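Local coordinates for protein thermotoga maritima TmcAL (Thermotoga maritima, PDB 5Y0T) that belongs to the HIGH nucleotidyl transferase family of the HUP clan and is modelled with adenosine-5'-rp-alpha-thio-triphosphate in a pocket, at residues 126-131 and 147-152; 268-273 and 278-283; 288-291 and 295-298; 336-341 and 411-416. One frame throughout, in Å; residues are numbered along the deposited sequence.

Contact 1: residues 126-131 and 147-152; sequences QKFLHE and LMRYFS
Arg149 and Tyr150 of helix 139-153 meet Phe128 and Glu131 of helix 123-134. The two helices form a hairpin. Their short segments run roughly antiparallel, at 143°, with axes 9.1 Å apart. Arg149 carries most of the contact. Its CB sits over the centre of the Phe128 ring, 3.8 Å from the ring centroid, as a CH-pi contact. The chain then bends at chi3 (70°), which brings the guanidinium up against CD1 of Phe128. This CD1 lies over the centre of one guanidinium face, 3.3 Å from Arg149 CZ. The two planes are tilted 42° apart, so this is no flat stack. At its edge the guanidinium grips one oxygen of Glu131 end-on. NH2 is 3.0 Å and NH1 3.2 Å from Glu131 OE1, and both reach it from the same face of the carboxylate. NH1 also forms a salt bridge with Glu132. Tyr150 follows with its backbone N 3.7 Å from Phe128 CE2. Its side chain packs on Tyr125 and Ile117. One arginine thus serves two purposes. Its CB and one guanidinium face pack on an aromatic ring, while its N-H groups bind Glu131 and Glu132, which probably balance its charge.

Contact 2: residues 268-273 and 278-283; sequences FFEKIH and GLEKRF
Phe269 and Phe283 form an offset edge-to-face pair between two consecutive helices, 266-270 and 279-289, joined by a short loop in an all-helical region. The edge of Phe283 is turned toward the face of Phe269. The planes stand at 60° and the centroids are 5.5 Å apart. Phe283 also places its CB over the centre of one Phe269 face, 4.0 Å from the ring centroid and almost on the ring normal. The opposite face of Phe269 is met off-centre by CD2 of Phe268, so the ring is packed on both sides. Phe269 CG lies beside the backbone N (chi1 -63°), and the ring meets helix 279-289 from there. Around the pair, Phe275 touches both rings, and Phe261 and Phe296 add further aromatic contacts to Phe283.

Glu280 and Glu270 meet beside this aromatic group. Glu280 CG lies 3.9 Å from Phe269 CB. The bend at chi2 (92°) then carries the Glu280 carboxylate over toward Glu270. The two side chains cross at about a right angle, and Glu280 OE2 lies 3.7 Å from Glu270 CG. The two acids do not touch. OE2 of Glu270 and OE2 of Glu280 are 5.3 Å apart, probably close enough for some repulsion. No hydrogen bond joins the two segments. At the closest point between the glutamates, Glu270 CG lies 3.6 Å from Glu280 CG.

Contact 3: residues 288-291 and 295-298; sequences RQTG and DFLE
The Phe296 ring meets Thr290 at its edge, where the hydroxyl OG1 lies near the ring plane. Phe283 and Phe261 pack against the same ring from outside the two segments, Phe283 edge-to-face. The hydroxyl comes closest not to the ring but to its stem. Thr290 OG1 is 3.4 Å from Phe296 CA and 3.5 Å from Phe296 CB, both van der Waals contacts. The hydrogen bond of this hydroxyl goes instead to the backbone O of Cys286, one turn back in helix 279-289. Cys286 is also touched by Phe296 and is disulfide-bonded to Cys299. The chi1 of 63° sets OG1 between the backbone N and the carbonyl carbon. It leaves the methyl beside the backbone N, with Thr290 CG2 3.7 Å from Asp295 O. Thr290 CB and Asp295 CB also touch, at 3.9 Å. The carboxylate of Asp295 takes a different path. A water accepts from Gly291 N at 2.8 Å and donates to Asp295 OD2 at 2.6 Å. This water is the polar bridge between the segments; no direct hydrogen bond crosses. The arrangement is a short helix-loop-helix connection, in which Thr290, the first residue to leave helix 279-289, packs on the early part of helix 293-300.

Contact 4: residues 336-341 and 411-416; sequences YIRILG and ERDFSI
Arg338 of strand 337-343 and Asp413 of helix 412-415 form a buried salt bridge beside the mixed sheet. In that sheet the strand pairs antiparallel with strand 66-70, and Leu340 and Gly341 both face Val67 in a classic beta bulge. The tight part of the contact is this single ion pair. Arg338 grips one carboxylate oxygen end-on: NH2 is 2.8 Å and NH1 2.9 Å from Asp413 OD2. The oxygen lies in the guanidinium plane. The carboxylate is turned 67° from that plane, so the two bonds use it differently. NH2 meets the anti lone pair of OD2, whereas NH1 comes from above the carboxylate plane. The bonds are bent, with N-H...O angles of 149° for NH2 and 140° for NH1. Arg338 reaches the helix with a chain bent at chi2. Leu340 CD2 lies off-centre over one guanidinium face.

Away from this pair the two segments barely meet. The outer side of the short helix is looser and includes exposed Ser415, while Glu411 packs on Arg288 of the second subunit. Asp413 is well held all the same. Lys52 forms a second salt bridge to OD2, and the two positive neighbours would probably favour the ionised acid. The other oxygen, Asp413 OD1, is hydrogen-bonded to Thr395 OG1.

How the contacts relate
Contacts 2 and 3 share helix 279-289 and touch each other, Phe283 O lying 3.6 Å from Phe296 CE2. Together they join three successive helices, contact 2 by aromatic packing and contact 3 by a threonine and a water bridge. Contact 1 is a separate helix pair, its centre about 30 Å from that of contact 2. Contacts 1 and 2 are partly buried, contacts 3 and 4 buried. Contact 4 alone involves a sheet strand. The centres of contacts 1 and 4 lie about 44 Å apart, yet both have an arginine gripping one carboxylate oxygen end-on. The former adds a ring packed against the arginine; the latter shares its acid with a lysine. Contacts 3 and 4 both approach the second subunit.

Contact 1: residues 126-131 and 147-152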
loop_
_atom_site.group_PDB
_atom_site.type_symbol
_atom_site.label_atom_id
_atom_site.label_comp_id
_atom_site.label_asym_id
_atom_site.label_seq_id
_atom_site.Cartn_x
_atom_site.Cartn_y
_atom_site.Cartn_z
ATOM N N GLN A 126 -27.273 28.448 15.347
ATOM C CA GLN A 126 -27.184 27.013 15.598
ATOM C C GLN A 126 -28.502 26.307 15.299
ATOM O O GLN A 126 -28.503 25.218 14.731
ATOM C CB GLN A 126 -26.774 26.732 17.040
ATOM C CG GLN A 126 -25.371 27.190 17.404
ATOM C CD GLN A 126 -24.877 26.527 18.676
ATOM O OE1 GLN A 126 -24.788 27.161 19.727
ATOM N NE2 GLN A 126 -24.570 25.239 18.589
ATOM N N LYS A 127 -29.613 26.924 15.688
ATOM C CA LYS A 127 -30.942 26.364 15.403
ATOM C C LYS A 127 -31.146 26.198 13.900
ATOM O O LYS A 127 -31.569 25.142 13.442
ATOM C CB LYS A 127 -32.060 27.239 15.971
ATOM C CG LYS A 127 -32.040 27.433 17.473
ATOM C CD LYS A 127 -32.030 26.119 18.235
ATOM C CE LYS A 127 -31.833 26.368 19.728
ATOM N NZ LYS A 127 -32.774 27.402 20.259
ATOM N N PHE A 128 -30.855 27.252 13.137
ATOM C CA PHE A 128 -30.958 27.195 11.677
ATOM C C PHE A 128 -30.043 26.116 11.114
ATOM O O PHE A 128 -30.445 25.336 10.258
ATOM C CB PHE A 128 -30.609 28.547 11.040
ATOM C CG PHE A 128 -31.645 29.617 11.262
ATOM C CD1 PHE A 128 -32.994 29.307 11.301
ATOM C CD2 PHE A 128 -31.260 30.946 11.414
ATOM C CE1 PHE A 128 -33.950 30.297 11.493
ATOM C CE2 PHE A 128 -32.202 31.940 11.614
ATOM C CZ PHE A 128 -33.553 31.613 11.652
ATOM N N LEU A 129 -28.809 26.076 11.608
ATOM C CA LEU A 129 -27.820 25.123 11.126
ATOM C C LEU A 129 -28.299 23.700 11.313
ATOM O O LEU A 129 -28.212 22.889 10.399
ATOM C CB LEU A 129 -26.478 25.312 11.847
ATOM C CG LEU A 129 -25.376 24.331 11.426
ATOM C CD1 LEU A 129 -25.113 24.425 9.930
ATOM C CD2 LEU A 129 -24.077 24.552 12.244
ATOM N N HIS A 130 -28.804 23.410 12.506
ATOM C CA HIS A 130 -29.264 22.071 12.840
ATOM C C HIS A 130 -30.422 21.653 11.929
ATOM O O HIS A 130 -30.449 20.530 11.421
ATOM C CB HIS A 130 -29.683 22.011 14.307
ATOM C CG HIS A 130 -30.031 20.636 14.782
ATOM N ND1 HIS A 130 -29.470 19.497 14.244
ATOM C CD2 HIS A 130 -30.885 20.215 15.745
ATOM C CE1 HIS A 130 -29.963 18.434 14.855
ATOM N NE2 HIS A 130 -30.824 18.842 15.771
ATOM N N GLU A 131 -31.377 22.557 11.723
ATOM C CA GLU A 131 -32.500 22.279 10.839
ATOM C C GLU A 131 -32.042 21.915 9.432
ATOM O O GLU A 131 -32.525 20.944 8.848
ATOM C CB GLU A 131 -33.445 23.471 10.763
ATOM C CG GLU A 131 -34.246 23.711 12.010
ATOM C CD GLU A 131 -35.316 24.753 11.793
ATOM O OE1 GLU A 131 -35.483 25.205 10.638
ATOM O OE2 GLU A 131 -35.988 25.121 12.774
ATOM N N LEU A 147 -26.681 30.752 7.577
ATOM C CA LEU A 147 -26.177 32.122 7.628
ATOM C C LEU A 147 -27.136 33.068 6.927
ATOM O O LEU A 147 -27.423 34.162 7.427
ATOM C CB LEU A 147 -24.782 32.208 7.003
ATOM C CG LEU A 147 -23.653 31.609 7.842
ATOM C CD1 LEU A 147 -22.373 31.507 7.030
ATOM C CD2 LEU A 147 -23.412 32.441 9.090
ATOM N N MET A 148 -27.654 32.636 5.777
ATOM C CA MET A 148 -28.630 33.431 5.045
ATOM C C MET A 148 -29.857 33.708 5.894
ATOM O O MET A 148 -30.358 34.832 5.932
ATOM C CB MET A 148 -29.054 32.726 3.755
ATOM C CG MET A 148 -27.973 32.674 2.700
ATOM S SD MET A 148 -28.465 31.734 1.242
ATOM C CE MET A 148 -26.973 31.872 0.273
ATOM N N ARG A 149 -30.345 32.674 6.569
ATOM C CA ARG A 149 -31.550 32.805 7.370
ATOM C C ARG A 149 -31.254 33.703 8.563
ATOM O O ARG A 149 -32.098 34.509 8.976
ATOM C CB ARG A 149 -32.064 31.430 7.806
ATOM C CG ARG A 149 -32.700 30.640 6.664
ATOM C CD ARG A 149 -33.051 29.211 7.057
ATOM N NE ARG A 149 -34.157 29.133 8.009
ATOM C CZ ARG A 149 -34.515 28.019 8.643
ATOM N NH1 ARG A 149 -33.845 26.894 8.433
ATOM N NH2 ARG A 149 -35.534 28.029 9.493
ATOM N N TYR A 150 -30.038 33.588 9.083
ATOM C CA TYR A 150 -29.567 34.456 10.157
ATOM C C TYR A 150 -29.504 35.907 9.686
ATOM O O TYR A 150 -30.008 36.807 10.359
ATOM C CB TYR A 150 -28.193 33.997 10.659
ATOM C CG TYR A 150 -27.736 34.696 11.918
ATOM C CD1 TYR A 150 -28.279 34.364 13.154
ATOM C CD2 TYR A 150 -26.768 35.690 11.874
ATOM C CE1 TYR A 150 -27.872 35.000 14.313
ATOM C CE2 TYR A 150 -26.352 36.337 13.033
ATOM C CZ TYR A 150 -26.910 35.985 14.247
ATOM O OH TYR A 150 -26.513 36.620 15.398
ATOM N N PHE A 151 -28.895 36.135 8.525
ATOM C CA PHE A 151 -28.844 37.480 7.951
ATOM C C PHE A 151 -30.230 38.097 7.794
ATOM O O PHE A 151 -30.427 39.271 8.109
ATOM C CB PHE A 151 -28.128 37.459 6.602
ATOM C CG PHE A 151 -26.645 37.683 6.704
ATOM C CD1 PHE A 151 -25.884 36.968 7.613
ATOM C CD2 PHE A 151 -26.015 38.617 5.891
ATOM C CE1 PHE A 151 -24.511 37.173 7.709
ATOM C CE2 PHE A 151 -24.652 38.832 5.972
ATOM C CZ PHE A 151 -23.893 38.107 6.884
ATOM N N SER A 152 -31.181 37.302 7.312
ATOM C CA SER A 152 -32.551 37.763 7.115
ATOM C C SER A 152 -33.211 38.152 8.424
ATOM O O SER A 152 -33.881 39.181 8.503
ATOM C CB SER A 152 -33.396 36.687 6.422
ATOM O OG SER A 152 -32.987 36.504 5.079
#

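Contact 2: residues 268-273 and 278-283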
loop_
_atom_site.group_PDB
_atom_site.type_symbol
_atom_site.label_atom_id
_atom_site.label_comp_id
_atom_site.label_asym_id
_atom_site.label_seq_id
_atom_site.Cartn_x
_atom_site.Cartn_y
_atom_site.Cartn_z
ATOM N N PHE A 268 -11.139 -0.939 7.600
ATOM C CA PHE A 268 -10.013 -0.032 7.501
ATOM C C PHE A 268 -10.490 1.387 7.217
ATOM O O PHE A 268 -10.104 2.317 7.921
ATOM C CB PHE A 268 -9.026 -0.509 6.421
ATOM C CG PHE A 268 -7.999 0.507 6.058
ATOM C CD1 PHE A 268 -6.809 0.585 6.762
ATOM C CD2 PHE A 268 -8.216 1.388 5.013
ATOM C CE1 PHE A 268 -5.857 1.523 6.431
ATOM C CE2 PHE A 268 -7.264 2.336 4.692
ATOM C CZ PHE A 268 -6.091 2.403 5.393
ATOM N N PHE A 269 -11.312 1.570 6.186
ATOM C CA PHE A 269 -11.725 2.927 5.796
ATOM C C PHE A 269 -12.548 3.623 6.885
ATOM O O PHE A 269 -12.477 4.844 7.033
ATOM C CB PHE A 269 -12.512 2.908 4.476
ATOM C CG PHE A 269 -11.704 2.421 3.295
ATOM C CD1 PHE A 269 -10.673 3.194 2.769
ATOM C CD2 PHE A 269 -11.979 1.192 2.712
ATOM C CE1 PHE A 269 -9.927 2.751 1.691
ATOM C CE2 PHE A 269 -11.230 0.734 1.635
ATOM C CZ PHE A 269 -10.210 1.508 1.119
ATOM N N GLU A 270 -13.308 2.853 7.658
ATOM C CA GLU A 270 -14.097 3.422 8.760
ATOM C C GLU A 270 -13.228 4.148 9.801
ATOM O O GLU A 270 -13.692 5.059 10.483
ATOM C CB GLU A 270 -14.936 2.328 9.442
ATOM C CG GLU A 270 -16.108 1.881 8.594
ATOM C CD GLU A 270 -16.727 0.564 9.042
ATOM O OE1 GLU A 270 -16.450 0.113 10.175
ATOM O OE2 GLU A 270 -17.493 -0.022 8.246
ATOM N N LYS A 271 -11.965 3.761 9.910
ATOM C CA LYS A 271 -11.061 4.410 10.856
ATOM C C LYS A 271 -10.370 5.645 10.283
ATOM O O LYS A 271 -9.708 6.392 11.014
ATOM C CB LYS A 271 -9.997 3.429 11.328
ATOM C CG LYS A 271 -10.544 2.189 12.019
ATOM C CD LYS A 271 -9.410 1.193 12.237
ATOM C CE LYS A 271 -9.917 -0.214 12.521
ATOM N NZ LYS A 271 -8.789 -1.186 12.389
ATOM N N ILE A 272 -10.500 5.858 8.976
ATOM C CA ILE A 272 -9.779 6.948 8.323
ATOM C C ILE A 272 -10.590 8.247 8.412
ATOM O O ILE A 272 -11.814 8.238 8.268
ATOM C CB ILE A 272 -9.462 6.601 6.849
ATOM C CG1 ILE A 272 -8.544 5.369 6.778
ATOM C CG2 ILE A 272 -8.826 7.787 6.121
ATOM C CD1 ILE A 272 -7.160 5.558 7.456
ATOM N N HIS A 273 -9.905 9.355 8.687
ATOM C CA HIS A 273 -10.584 10.628 8.858
ATOM C C HIS A 273 -11.335 11.021 7.601
ATOM O O HIS A 273 -10.805 10.893 6.498
ATOM C CB HIS A 273 -9.607 11.747 9.220
ATOM C CG HIS A 273 -10.267 13.089 9.311
ATOM N ND1 HIS A 273 -11.064 13.448 10.376
ATOM C CD2 HIS A 273 -10.310 14.125 8.441
ATOM C CE1 HIS A 273 -11.548 14.661 10.171
ATOM N NE2 HIS A 273 -11.098 15.097 9.008
ATOM N N GLY A 278 -21.627 6.689 3.769
ATOM C CA GLY A 278 -21.477 5.517 2.924
ATOM C C GLY A 278 -20.220 5.475 2.062
ATOM O O GLY A 278 -20.123 4.643 1.163
ATOM N N LEU A 279 -19.250 6.348 2.335
ATOM C CA LEU A 279 -18.044 6.418 1.512
ATOM C C LEU A 279 -17.136 5.203 1.679
ATOM O O LEU A 279 -16.353 4.889 0.778
ATOM C CB LEU A 279 -17.255 7.695 1.820
ATOM C CG LEU A 279 -17.788 8.917 1.069
ATOM C CD1 LEU A 279 -17.364 10.220 1.732
ATOM C CD2 LEU A 279 -17.317 8.882 -0.379
ATOM N N GLU A 280 -17.221 4.531 2.824
ATOM C CA GLU A 280 -16.385 3.357 3.049
ATOM C C GLU A 280 -16.743 2.299 2.021
ATOM O O GLU A 280 -15.857 1.739 1.358
ATOM C CB GLU A 280 -16.544 2.802 4.468
ATOM C CG GLU A 280 -16.138 3.767 5.574
ATOM C CD GLU A 280 -17.307 4.608 6.076
ATOM O OE1 GLU A 280 -18.315 4.724 5.350
ATOM O OE2 GLU A 280 -17.224 5.146 7.198
ATOM N N LYS A 281 -18.043 2.055 1.868
ATOM C CA LYS A 281 -18.528 1.052 0.919
ATOM C C LYS A 281 -18.205 1.454 -0.512
ATOM O O LYS A 281 -17.841 0.613 -1.326
ATOM C CB LYS A 281 -20.042 0.820 1.074
ATOM C CG LYS A 281 -20.598 -0.278 0.169
ATOM C CD LYS A 281 -22.069 -0.576 0.477
ATOM C CE LYS A 281 -22.586 -1.770 -0.325
ATOM N NZ LYS A 281 -24.036 -2.045 -0.037
ATOM N N ARG A 282 -18.313 2.744 -0.816
ATOM C CA ARG A 282 -18.012 3.216 -2.163
ATOM C C ARG A 282 -16.526 3.025 -2.496
ATOM O O ARG A 282 -16.185 2.588 -3.600
ATOM C CB ARG A 282 -18.431 4.690 -2.324
ATOM C CG ARG A 282 -19.955 4.893 -2.188
ATOM C CD ARG A 282 -20.363 6.341 -2.408
ATOM N NE ARG A 282 -20.294 6.704 -3.818
ATOM C CZ ARG A 282 -21.308 6.586 -4.666
ATOM N NH1 ARG A 282 -22.480 6.121 -4.242
ATOM N NH2 ARG A 282 -21.151 6.938 -5.936
ATOM N N PHE A 283 -15.644 3.343 -1.554
ATOM C CA PHE A 283 -14.215 3.098 -1.769
ATOM C C PHE A 283 -13.970 1.603 -1.974
ATOM O O PHE A 283 -13.257 1.207 -2.886
ATOM C CB PHE A 283 -13.361 3.605 -0.594
ATOM C CG PHE A 283 -12.705 4.941 -0.839
ATOM C CD1 PHE A 283 -13.474 6.068 -1.086
ATOM C CD2 PHE A 283 -11.315 5.076 -0.807
ATOM C CE1 PHE A 283 -12.884 7.309 -1.298
ATOM C CE2 PHE A 283 -10.711 6.316 -1.018
ATOM C CZ PHE A 283 -11.490 7.432 -1.270
#

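Contact 3: residues 288-291 and 295-298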
loop_
_atom_site.group_PDB
_atom_site.type_symbol
_atom_site.label_atom_id
_atom_site.label_comp_id
_atom_site.label_asym_id
_atom_site.label_seq_id
_atom_site.Cartn_x
_atom_site.Cartn_y
_atom_site.Cartn_z
ATOM N N ARG A 288 -12.514 -2.375 -6.312
ATOM C CA ARG A 288 -12.553 -3.713 -6.893
ATOM C C ARG A 288 -13.192 -3.764 -8.282
ATOM O O ARG A 288 -12.902 -4.668 -9.073
ATOM C CB ARG A 288 -13.261 -4.664 -5.927
ATOM C CG ARG A 288 -12.387 -4.991 -4.719
ATOM C CD ARG A 288 -13.191 -5.286 -3.460
ATOM N NE ARG A 288 -12.296 -5.589 -2.344
ATOM C CZ ARG A 288 -11.607 -4.680 -1.655
ATOM N NH1 ARG A 288 -11.710 -3.388 -1.948
ATOM N NH2 ARG A 288 -10.808 -5.063 -0.663
ATOM N N GLN A 289 -14.081 -2.819 -8.574
ATOM C CA GLN A 289 -14.784 -2.833 -9.854
ATOM C C GLN A 289 -14.167 -1.969 -10.964
ATOM O O GLN A 289 -14.534 -2.114 -12.134
ATOM C CB GLN A 289 -16.235 -2.424 -9.629
ATOM C CG GLN A 289 -17.007 -3.450 -8.817
ATOM C CD GLN A 289 -16.901 -4.863 -9.393
ATOM O OE1 GLN A 289 -17.014 -5.069 -10.607
ATOM N NE2 GLN A 289 -16.686 -5.842 -8.519
ATOM N N THR A 290 -13.207 -1.110 -10.621
ATOM C CA THR A 290 -12.570 -0.267 -11.629
ATOM C C THR A 290 -11.105 -0.659 -11.826
ATOM O O THR A 290 -10.496 -1.277 -10.952
ATOM C CB THR A 290 -12.649 1.250 -11.270
ATOM O OG1 THR A 290 -11.935 1.509 -10.052
ATOM C CG2 THR A 290 -14.105 1.700 -11.142
ATOM N N GLY A 291 -10.570 -0.347 -13.004
ATOM C CA GLY A 291 -9.209 -0.699 -13.367
ATOM C C GLY A 291 -8.216 0.446 -13.454
ATOM O O GLY A 291 -7.042 0.215 -13.733
ATOM N N ASP A 295 -11.004 6.027 -13.367
ATOM C CA ASP A 295 -12.315 5.380 -13.330
ATOM C C ASP A 295 -12.792 5.223 -11.886
ATOM O O ASP A 295 -13.987 5.362 -11.608
ATOM C CB ASP A 295 -12.285 4.017 -14.030
ATOM C CG ASP A 295 -12.117 4.135 -15.539
ATOM O OD1 ASP A 295 -12.255 5.257 -16.074
ATOM O OD2 ASP A 295 -11.853 3.103 -16.192
ATOM N N PHE A 296 -11.859 4.923 -10.979
ATOM C CA PHE A 296 -12.169 4.839 -9.551
ATOM C C PHE A 296 -12.849 6.110 -9.049
ATOM O O PHE A 296 -13.887 6.051 -8.394
ATOM C CB PHE A 296 -10.894 4.596 -8.736
ATOM C CG PHE A 296 -11.097 4.665 -7.240
ATOM C CD1 PHE A 296 -10.734 5.803 -6.526
ATOM C CD2 PHE A 296 -11.623 3.581 -6.546
ATOM C CE1 PHE A 296 -10.904 5.863 -5.151
ATOM C CE2 PHE A 296 -11.789 3.630 -5.158
ATOM C CZ PHE A 296 -11.436 4.780 -4.463
ATOM N N LEU A 297 -12.234 7.248 -9.349
ATOM C CA LEU A 297 -12.733 8.544 -8.902
ATOM C C LEU A 297 -14.148 8.794 -9.421
ATOM O O LEU A 297 -15.026 9.230 -8.670
ATOM C CB LEU A 297 -11.782 9.663 -9.349
ATOM C CG LEU A 297 -10.448 9.754 -8.590
ATOM C CD1 LEU A 297 -9.568 10.896 -9.124
ATOM C CD2 LEU A 297 -10.687 9.943 -7.094
ATOM N N GLU A 298 -14.374 8.499 -10.697
ATOM C CA GLU A 298 -15.701 8.654 -11.290
ATOM C C GLU A 298 -16.721 7.709 -10.652
ATOM O O GLU A 298 -17.875 8.073 -10.460
ATOM C CB GLU A 298 -15.640 8.419 -12.801
ATOM C CG GLU A 298 -14.861 9.480 -13.565
ATOM C CD GLU A 298 -15.599 10.818 -13.635
ATOM O OE1 GLU A 298 -16.836 10.855 -13.420
ATOM O OE2 GLU A 298 -14.932 11.837 -13.909
HETATM O O HOH W 1 -12.113 0.782 -15.068
#

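Contact 4: residues 336-341 and 411-416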
loop_
_atom_site.group_PDB
_atom_site.type_symbol
_atom_site.label_atom_id
_atom_site.label_comp_id
_atom_site.label_asym_id
_atom_site.label_seq_id
_atom_site.Cartn_x
_atom_site.Cartn_y
_atom_site.Cartn_z
ATOM N N TYR A 336 4.951 21.752 15.874
ATOM C CA TYR A 336 6.295 22.253 15.546
ATOM C C TYR A 336 6.213 23.239 14.389
ATOM O O TYR A 336 5.240 23.252 13.623
ATOM C CB TYR A 336 7.264 21.094 15.156
ATOM C CG TYR A 336 6.640 20.189 14.113
ATOM C CD1 TYR A 336 6.705 20.495 12.756
ATOM C CD2 TYR A 336 5.918 19.061 14.494
ATOM C CE1 TYR A 336 6.082 19.690 11.807
ATOM C CE2 TYR A 336 5.300 18.259 13.557
ATOM C CZ TYR A 336 5.389 18.558 12.223
ATOM O OH TYR A 336 4.740 17.738 11.311
ATOM N N ILE A 337 7.246 24.049 14.265
ATOM C CA ILE A 337 7.409 24.897 13.105
ATOM C C ILE A 337 8.548 24.335 12.263
ATOM O O ILE A 337 9.699 24.360 12.690
ATOM C CB ILE A 337 7.722 26.351 13.504
ATOM C CG1 ILE A 337 6.537 26.949 14.276
ATOM C CG2 ILE A 337 7.998 27.171 12.248
ATOM C CD1 ILE A 337 6.897 28.187 15.117
ATOM N N ARG A 338 8.230 23.842 11.068
ATOM C CA ARG A 338 9.255 23.271 10.185
ATOM C C ARG A 338 9.769 24.353 9.231
ATOM O O ARG A 338 8.992 24.921 8.487
ATOM C CB ARG A 338 8.693 22.081 9.380
ATOM C CG ARG A 338 9.629 21.584 8.245
ATOM C CD ARG A 338 10.731 20.650 8.767
ATOM N NE ARG A 338 11.630 20.216 7.687
ATOM C CZ ARG A 338 11.376 19.186 6.884
ATOM N NH1 ARG A 338 10.267 18.468 7.056
ATOM N NH2 ARG A 338 12.241 18.854 5.931
ATOM N N ILE A 339 11.073 24.619 9.247
ATOM C CA ILE A 339 11.667 25.600 8.338
ATOM C C ILE A 339 12.079 24.901 7.053
ATOM O O ILE A 339 12.926 24.018 7.096
ATOM C CB ILE A 339 12.934 26.269 8.928
ATOM C CG1 ILE A 339 12.689 26.855 10.326
ATOM C CG2 ILE A 339 13.517 27.298 7.941
ATOM C CD1 ILE A 339 11.549 27.801 10.421
ATOM N N LEU A 340 11.442 25.238 5.930
ATOM C CA LEU A 340 11.863 24.705 4.635
ATOM C C LEU A 340 12.931 25.552 3.955
ATOM O O LEU A 340 13.664 25.053 3.102
ATOM C CB LEU A 340 10.664 24.554 3.697
ATOM C CG LEU A 340 9.634 23.498 4.097
ATOM C CD1 LEU A 340 8.497 23.560 3.108
ATOM C CD2 LEU A 340 10.246 22.059 4.163
ATOM N N GLY A 341 13.016 26.833 4.314
ATOM C CA GLY A 341 14.018 27.692 3.723
ATOM C C GLY A 341 13.960 29.120 4.238
ATOM O O GLY A 341 12.938 29.558 4.789
ATOM N N GLU A 411 16.084 9.699 2.182
ATOM C CA GLU A 411 14.968 10.461 2.741
ATOM C C GLU A 411 15.252 11.946 2.562
ATOM O O GLU A 411 16.107 12.498 3.243
ATOM C CB GLU A 411 14.763 10.109 4.212
ATOM C CG GLU A 411 14.437 8.622 4.455
ATOM C CD GLU A 411 14.030 8.349 5.891
ATOM O OE1 GLU A 411 12.871 8.631 6.248
ATOM O OE2 GLU A 411 14.874 7.870 6.669
ATOM N N ARG A 412 14.535 12.591 1.651
ATOM C CA ARG A 412 14.848 13.982 1.329
ATOM C C ARG A 412 14.617 14.940 2.490
ATOM O O ARG A 412 15.291 15.969 2.571
ATOM C CB ARG A 412 14.071 14.426 0.078
ATOM C CG ARG A 412 14.704 13.818 -1.183
ATOM C CD ARG A 412 13.858 14.038 -2.431
ATOM N NE ARG A 412 13.738 15.450 -2.835
ATOM C CZ ARG A 412 14.671 16.126 -3.498
ATOM N NH1 ARG A 412 15.839 15.555 -3.782
ATOM N NH2 ARG A 412 14.456 17.391 -3.855
ATOM N N ASP A 413 13.718 14.617 3.418
ATOM C CA ASP A 413 13.627 15.479 4.595
ATOM C C ASP A 413 14.921 15.518 5.402
ATOM O O ASP A 413 15.208 16.497 6.079
ATOM C CB ASP A 413 12.504 15.049 5.499
ATOM C CG ASP A 413 11.177 15.448 4.952
ATOM O OD1 ASP A 413 10.417 14.542 4.598
ATOM O OD2 ASP A 413 10.930 16.671 4.833
ATOM N N PHE A 414 15.647 14.415 5.424
ATOM C CA PHE A 414 16.927 14.415 6.117
ATOM C C PHE A 414 18.108 14.843 5.256
ATOM O O PHE A 414 19.068 15.416 5.768
ATOM C CB PHE A 414 17.143 13.048 6.765
ATOM C CG PHE A 414 16.069 12.721 7.758
ATOM C CD1 PHE A 414 16.118 13.250 9.045
ATOM C CD2 PHE A 414 14.962 11.963 7.388
ATOM C CE1 PHE A 414 15.103 12.994 9.960
ATOM C CE2 PHE A 414 13.938 11.691 8.311
ATOM C CZ PHE A 414 14.011 12.197 9.593
ATOM N N SER A 415 18.049 14.563 3.962
ATOM C CA SER A 415 19.209 14.834 3.110
ATOM C C SER A 415 19.256 16.292 2.626
ATOM O O SER A 415 20.331 16.822 2.368
ATOM C CB SER A 415 19.240 13.858 1.925
ATOM O OG SER A 415 18.217 14.140 0.996
ATOM N N ILE A 416 18.096 16.937 2.514
ATOM C CA ILE A 416 18.016 18.314 2.015
ATOM C C ILE A 416 17.813 19.270 3.176
ATOM O O ILE A 416 16.766 19.248 3.818
ATOM C CB ILE A 416 16.834 18.528 1.031
ATOM C CG1 ILE A 416 16.804 17.475 -0.096
ATOM C CG2 ILE A 416 16.816 19.987 0.498
ATOM C CD1 ILE A 416 18.039 17.403 -0.963
#